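Local structure of putative oxidoreductase molybdopterin-binding subunit (Sulfolobus tokodaii, 4ZOH) at residues T434-A447 with V467-T481. The protein probably serves as the catalytic subunit of a xanthine dehydrogenase-family molybdenum hydroxylase, binding molybdenum through a pterin cytosine dinucleotide. Residues are numbered along the deposited sequence; the frame is centred on the assembly and turned at random.
Sequences TLVTGTGPHGQGDA and VRWGDTEIIEDGIGT. With MCN (pterin cytosine dinucleotide), chain D.
Pro441 lies over one face of the Trp469 indole, its CD 3.5 Å from the centroid of the five-membered ring and only 12° off the normal, a close CH-pi contact. The indole N-H meanwhile turns to the carbonyl of the same proline, Trp469 NE1 to Pro441 O at 3.0 Å, but the bond is bent and weak. Further round the bicycle, Ala447 CB meets CZ3 obliquely and also packs on Val467 CG1, tying the first turn of helix 446-458 to the strand. An alanine in place of Trp469 would probably leave Pro441 and Ala447 facing a gap, and the Pro441 carbonyl without its indole donor. The setting is a beta-alpha-beta unit: parallel strands 433-437 and 465-468 are joined through that helix, with Arg468 N bonded to Leu435 O and Thr437 N to Arg468 O. On the sheet face of Val436, its CG1, anti to the backbone N (chi1 -171°), reaches both Ile474 CG1 and Ile475 CB. Where the strands end, a water donates to the carbonyls of Thr437 and Thr439 and accepts from Gly470 N. Thr481 divides its two branches: OG1 accepts from Gly440 N at 3.0 Å and also pairs with Thr486, whereas CG2 approaches His442 CE1 obliquely at 3.4 Å. The imidazole is fixed by His442 ND1, which donates in the ring plane to Gly440 O (2.8 Å) and so directs the CD2 edge at the pterin O4'. Gln444 works from both ends of its amide, OE1 receiving His442 N while NE2 donates to O9' of the cofactor, 3.2 Å away.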
loop_
_atom_site.group_PDB
_atom_site.type_symbol
_atom_site.label_atom_id
_atom_site.label_comp_id
_atom_site.label_asym_id
_atom_site.label_seq_id
_atom_site.Cartn_x
_atom_site.Cartn_y
_atom_site.Cartn_z
ATOM N N THR A 434 -1.867 -16.574 16.395
ATOM C CA THR A 434 -1.184 -16.442 15.101
ATOM C C THR A 434 0.113 -17.208 15.142
ATOM O O THR A 434 0.893 -17.095 16.081
ATOM C CB THR A 434 -0.913 -14.940 14.756
ATOM O OG1 THR A 434 -2.101 -14.205 15.054
ATOM C CG2 THR A 434 -0.545 -14.723 13.233
ATOM N N LEU A 435 0.286 -18.022 14.115
ATOM C CA LEU A 435 1.474 -18.769 13.872
ATOM C C LEU A 435 2.234 -18.111 12.702
ATOM O O LEU A 435 1.656 -17.864 11.663
ATOM C CB LEU A 435 1.109 -20.228 13.518
ATOM C CG LEU A 435 2.258 -21.100 13.059
ATOM C CD1 LEU A 435 3.129 -21.463 14.260
ATOM C CD2 LEU A 435 1.676 -22.358 12.427
ATOM N N VAL A 436 3.539 -17.865 12.870
ATOM C CA VAL A 436 4.360 -17.312 11.773
ATOM C C VAL A 436 5.459 -18.312 11.455
ATOM O O VAL A 436 6.064 -18.930 12.376
ATOM C CB VAL A 436 4.933 -15.898 12.106
ATOM C CG1 VAL A 436 5.585 -15.282 10.866
ATOM C CG2 VAL A 436 3.879 -14.968 12.710
ATOM N N THR A 437 5.665 -18.577 10.159
ATOM C CA THR A 437 6.788 -19.459 9.747
ATOM C C THR A 437 7.919 -18.620 9.142
ATOM O O THR A 437 7.613 -17.622 8.504
ATOM C CB THR A 437 6.321 -20.521 8.761
ATOM O OG1 THR A 437 7.443 -21.271 8.353
ATOM C CG2 THR A 437 5.602 -19.956 7.456
ATOM N N GLY A 438 9.195 -19.016 9.334
ATOM C CA GLY A 438 10.323 -18.341 8.682
ATOM C C GLY A 438 10.552 -18.870 7.266
ATOM O O GLY A 438 11.344 -18.281 6.476
ATOM N N THR A 439 9.816 -19.927 6.895
ATOM C CA THR A 439 9.849 -20.353 5.458
ATOM C C THR A 439 9.094 -19.325 4.561
ATOM O O THR A 439 8.600 -18.290 5.053
ATOM C CB THR A 439 9.277 -21.760 5.280
ATOM O OG1 THR A 439 7.899 -21.778 5.676
ATOM C CG2 THR A 439 10.102 -22.739 6.174
ATOM N N GLY A 440 9.074 -19.551 3.266
ATOM C CA GLY A 440 8.460 -18.603 2.377
ATOM C C GLY A 440 7.629 -19.329 1.286
ATOM O O GLY A 440 8.011 -19.319 0.111
ATOM N N PRO A 441 6.504 -20.002 1.658
ATOM C CA PRO A 441 5.718 -20.737 0.613
ATOM C C PRO A 441 5.287 -19.818 -0.501
ATOM O O PRO A 441 5.015 -18.644 -0.266
ATOM C CB PRO A 441 4.467 -21.214 1.383
ATOM C CG PRO A 441 4.850 -21.140 2.845
ATOM C CD PRO A 441 5.949 -20.140 3.016
ATOM N N HIS A 442 5.236 -20.370 -1.685
ATOM C CA HIS A 442 4.899 -19.694 -2.931
ATOM C C HIS A 442 4.136 -20.655 -3.854
ATOM O O HIS A 442 4.400 -20.749 -5.099
ATOM C CB HIS A 442 6.130 -19.090 -3.652
ATOM C CG HIS A 442 7.325 -19.986 -3.666
ATOM N ND1 HIS A 442 8.173 -20.115 -2.573
ATOM C CD2 HIS A 442 7.821 -20.807 -4.635
ATOM C CE1 HIS A 442 9.171 -20.928 -2.888
ATOM N NE2 HIS A 442 8.976 -21.383 -4.120
ATOM N N GLY A 443 3.150 -21.326 -3.254
ATOM C CA GLY A 443 2.237 -22.196 -3.992
ATOM C C GLY A 443 2.091 -23.568 -3.365
ATOM O O GLY A 443 1.152 -24.275 -3.635
ATOM N N GLN A 444 3.065 -23.952 -2.540
ATOM C CA GLN A 444 3.141 -25.349 -2.091
ATOM C C GLN A 444 2.162 -25.723 -0.975
ATOM O O GLN A 444 2.069 -26.923 -0.643
ATOM C CB GLN A 444 4.570 -25.754 -1.695
ATOM C CG GLN A 444 5.636 -25.542 -2.773
ATOM C CD GLN A 444 6.284 -24.126 -2.780
ATOM O OE1 GLN A 444 5.841 -23.197 -2.088
ATOM N NE2 GLN A 444 7.349 -23.967 -3.568
ATOM N N GLY A 445 1.476 -24.753 -0.384
ATOM C CA GLY A 445 0.466 -25.044 0.631
ATOM C C GLY A 445 0.937 -25.455 2.017
ATOM O O GLY A 445 0.174 -26.094 2.759
ATOM N N ASP A 446 2.174 -25.104 2.381
ATOM C CA ASP A 446 2.716 -25.466 3.704
ATOM C C ASP A 446 1.976 -24.831 4.830
ATOM O O ASP A 446 1.997 -25.372 5.950
ATOM C CB ASP A 446 4.213 -25.105 3.860
ATOM C CG ASP A 446 5.026 -25.749 2.820
ATOM O OD1 ASP A 446 5.384 -26.915 3.001
ATOM O OD2 ASP A 446 5.196 -25.172 1.755
ATOM N N ALA A 447 1.349 -23.686 4.574
ATOM C CA ALA A 447 0.670 -22.983 5.661
ATOM C C ALA A 447 -0.508 -23.883 6.187
ATOM O O ALA A 447 -0.762 -23.937 7.388
ATOM C CB ALA A 447 0.178 -21.602 5.222
ATOM N N VAL A 467 -2.052 -18.625 9.839
ATOM C CA VAL A 467 -0.671 -18.849 9.525
ATOM C C VAL A 467 -0.176 -17.734 8.593
ATOM O O VAL A 467 -0.794 -17.491 7.516
ATOM C CB VAL A 467 -0.473 -20.211 8.838
ATOM C CG1 VAL A 467 1.024 -20.481 8.557
ATOM C CG2 VAL A 467 -1.040 -21.325 9.730
ATOM N N ARG A 468 0.931 -17.077 9.006
ATOM C CA ARG A 468 1.530 -15.931 8.274
ATOM C C ARG A 468 2.993 -16.203 7.970
ATOM O O ARG A 468 3.616 -17.032 8.632
ATOM C CB ARG A 468 1.381 -14.675 9.147
ATOM C CG ARG A 468 -0.077 -14.254 9.319
ATOM C CD ARG A 468 -0.546 -13.503 8.077
ATOM N NE ARG A 468 0.116 -12.184 8.047
ATOM C CZ ARG A 468 0.995 -11.748 7.136
ATOM N NH1 ARG A 468 1.352 -12.540 6.145
ATOM N NH2 ARG A 468 1.565 -10.524 7.278
ATOM N N TRP A 469 3.556 -15.532 6.969
ATOM C CA TRP A 469 4.970 -15.657 6.609
ATOM C C TRP A 469 5.356 -14.471 5.709
ATOM O O TRP A 469 4.440 -13.781 5.240
ATOM C CB TRP A 469 5.214 -16.964 5.799
ATOM C CG TRP A 469 4.561 -17.090 4.419
ATOM C CD1 TRP A 469 5.152 -16.801 3.238
ATOM C CD2 TRP A 469 3.244 -17.581 4.094
ATOM N NE1 TRP A 469 4.304 -17.048 2.196
ATOM C CE2 TRP A 469 3.113 -17.514 2.698
ATOM C CE3 TRP A 469 2.141 -18.005 4.856
ATOM C CZ2 TRP A 469 1.949 -17.916 2.003
ATOM C CZ3 TRP A 469 0.939 -18.402 4.167
ATOM C CH2 TRP A 469 0.877 -18.352 2.732
ATOM N N GLY A 470 6.669 -14.290 5.437
ATOM C CA GLY A 470 7.083 -13.451 4.323
ATOM C C GLY A 470 7.229 -11.959 4.626
ATOM O O GLY A 470 7.320 -11.174 3.715
ATOM N N ASP A 471 7.302 -11.601 5.900
ATOM C CA ASP A 471 7.643 -10.246 6.327
ATOM C C ASP A 471 8.732 -10.346 7.381
ATOM O O ASP A 471 8.548 -11.007 8.403
ATOM C CB ASP A 471 6.433 -9.492 6.886
ATOM C CG ASP A 471 6.712 -8.017 7.231
ATOM O OD1 ASP A 471 7.864 -7.520 7.285
ATOM O OD2 ASP A 471 5.729 -7.314 7.479
ATOM N N THR A 472 9.875 -9.713 7.115
ATOM C CA THR A 472 11.037 -9.790 8.042
ATOM C C THR A 472 10.685 -9.113 9.352
ATOM O O THR A 472 11.413 -9.279 10.378
ATOM C CB THR A 472 12.317 -9.173 7.417
ATOM O OG1 THR A 472 12.061 -7.802 7.139
ATOM C CG2 THR A 472 12.704 -9.860 6.116
ATOM N N GLU A 473 9.557 -8.390 9.398
ATOM C CA GLU A 473 9.179 -7.748 10.692
ATOM C C GLU A 473 8.222 -8.521 11.614
ATOM O O GLU A 473 7.966 -8.100 12.784
ATOM C CB GLU A 473 8.591 -6.388 10.454
ATOM C CG GLU A 473 9.675 -5.344 10.173
ATOM C CD GLU A 473 9.253 -3.907 10.453
ATOM O OE1 GLU A 473 8.292 -3.685 11.260
ATOM O OE2 GLU A 473 9.921 -3.008 9.865
ATOM N N ILE A 474 7.662 -9.623 11.118
ATOM C CA ILE A 474 6.668 -10.347 11.931
ATOM C C ILE A 474 7.290 -11.626 12.550
ATOM O O ILE A 474 6.597 -12.383 13.245
ATOM C CB ILE A 474 5.391 -10.685 11.137
ATOM C CG1 ILE A 474 5.735 -11.673 10.034
ATOM C CG2 ILE A 474 4.711 -9.428 10.594
ATOM C CD1 ILE A 474 4.553 -12.101 9.189
ATOM N N ILE A 475 8.557 -11.923 12.203
ATOM C CA ILE A 475 9.263 -13.078 12.781
ATOM C C ILE A 475 10.766 -12.774 12.875
ATOM O O ILE A 475 11.325 -12.013 12.029
ATOM C CB ILE A 475 8.959 -14.398 12.014
ATOM C CG1 ILE A 475 9.398 -15.666 12.826
ATOM C CG2 ILE A 475 9.451 -14.372 10.578
ATOM C CD1 ILE A 475 8.993 -16.998 12.214
ATOM N N GLU A 476 11.407 -13.354 13.884
ATOM C CA GLU A 476 12.839 -13.131 14.118
ATOM C C GLU A 476 13.670 -13.320 12.840
ATOM O O GLU A 476 14.479 -12.476 12.525
ATOM C CB GLU A 476 13.382 -14.002 15.257
ATOM C CG GLU A 476 14.843 -13.724 15.566
ATOM C CD GLU A 476 15.451 -14.547 16.725
ATOM O OE1 GLU A 476 14.858 -15.572 17.140
ATOM O OE2 GLU A 476 16.486 -14.082 17.296
ATOM N N ASP A 477 13.459 -14.397 12.080
ATOM C CA ASP A 477 14.301 -14.695 10.948
ATOM C C ASP A 477 13.753 -15.931 10.243
ATOM O O ASP A 477 12.687 -16.439 10.583
ATOM C CB ASP A 477 15.799 -14.926 11.369
ATOM C CG ASP A 477 16.787 -14.358 10.356
ATOM O OD1 ASP A 477 17.731 -13.638 10.718
ATOM O OD2 ASP A 477 16.643 -14.622 9.166
ATOM N N GLY A 478 14.463 -16.382 9.231
ATOM C CA GLY A 478 14.047 -17.589 8.534
ATOM C C GLY A 478 15.090 -17.975 7.537
ATOM O O GLY A 478 15.994 -17.178 7.189
ATOM N N ILE A 479 14.942 -19.203 7.045
ATOM C CA ILE A 479 15.753 -19.621 5.945
ATOM C C ILE A 479 15.038 -19.482 4.611
ATOM O O ILE A 479 15.462 -18.660 3.782
ATOM C CB ILE A 479 16.459 -21.012 6.202
ATOM C CG1 ILE A 479 17.503 -20.831 7.326
ATOM C CG2 ILE A 479 17.057 -21.578 4.888
ATOM C CD1 ILE A 479 18.779 -20.057 6.892
ATOM N N GLY A 480 14.018 -20.320 4.358
ATOM C CA GLY A 480 13.266 -20.186 3.101
ATOM C C GLY A 480 12.624 -21.484 2.606
ATOM O O GLY A 480 12.667 -22.479 3.304
ATOM N N THR A 481 11.990 -21.427 1.419
ATOM C CA THR A 481 11.306 -22.546 0.787
ATOM C C THR A 481 12.057 -22.871 -0.475
ATOM O O THR A 481 12.108 -22.098 -1.402
ATOM C CB THR A 481 9.793 -22.226 0.521
ATOM O OG1 THR A 481 9.109 -22.172 1.787
ATOM C CG2 THR A 481 9.118 -23.249 -0.417
HETATM N N1 MCN D . 3.890 -32.688 2.091
HETATM C C2 MCN D . 3.262 -33.516 3.007
HETATM N N3 MCN D . 3.908 -34.590 3.560
HETATM C C4 MCN D . 5.218 -34.841 3.171
HETATM C C5 MCN D . 5.863 -34.018 2.248
HETATM C C6 MCN D . 5.203 -32.910 1.715
HETATM O O2 MCN D . 2.100 -33.334 3.385
HETATM N N4 MCN D . 5.824 -35.876 3.713
HETATM C "C1'" MCN D . 3.126 -31.550 1.574
HETATM C C2D MCN D . 3.396 -30.318 2.440
HETATM O "O2'" MCN D . 2.460 -30.152 3.461
HETATM C "C3'" MCN D . 3.192 -29.186 1.468
HETATM C C4D MCN D . 3.936 -29.731 0.319
HETATM O O4D MCN D . 3.579 -31.180 0.293
HETATM O "O3'" MCN D . 1.866 -28.981 1.126
HETATM C "C5'" MCN D . 5.295 -29.358 0.880
HETATM O "O5'" MCN D . 6.266 -29.959 0.240
HETATM P PA MCN D . 7.797 -29.991 0.781
HETATM O O1A MCN D . 8.075 -29.639 2.158
HETATM O O2A MCN D . 8.160 -31.340 0.227
HETATM O O3A MCN D . 8.383 -28.882 -0.348
HETATM P PB MCN D . 8.328 -27.292 -0.076
HETATM O O1B MCN D . 9.595 -26.917 0.675
HETATM O O2B MCN D . 7.085 -26.783 0.510
HETATM O O3B MCN D . 8.366 -26.815 -1.529
HETATM C C10 MCN D . 9.592 -26.543 -2.261
HETATM C "C9'" MCN D . 9.569 -27.221 -3.609
HETATM C "C8'" MCN D . 10.624 -26.781 -4.478
HETATM S "S8'" MCN D . 12.296 -26.864 -3.944
HETATM C "C7'" MCN D . 10.399 -26.406 -5.768
HETATM S "S7'" MCN D . 11.708 -25.996 -6.909
HETATM C "C6'" MCN D . 9.078 -26.443 -6.364
HETATM C C7 MCN D . 8.127 -27.354 -5.518
HETATM O "O9'" MCN D . 8.284 -26.965 -4.169
HETATM N "N5'" MCN D . 8.517 -25.116 -6.610
HETATM C C4A MCN D . 7.134 -24.846 -6.607
HETATM N "N8'" MCN D . 6.705 -27.132 -5.927
HETATM C C4B MCN D . 6.235 -25.903 -6.284
HETATM N "N1'" MCN D . 4.910 -25.740 -6.306
HETATM C "C2'" MCN D . 4.412 -24.539 -6.591
HETATM N "N2'" MCN D . 3.102 -24.404 -6.584
HETATM N "N3'" MCN D . 5.236 -23.416 -6.931
HETATM C "C4'" MCN D . 6.642 -23.566 -6.962
HETATM O "O4'" MCN D . 7.379 -22.586 -7.276
HETATM O O HOH W 1 8.605 -16.122 6.670
#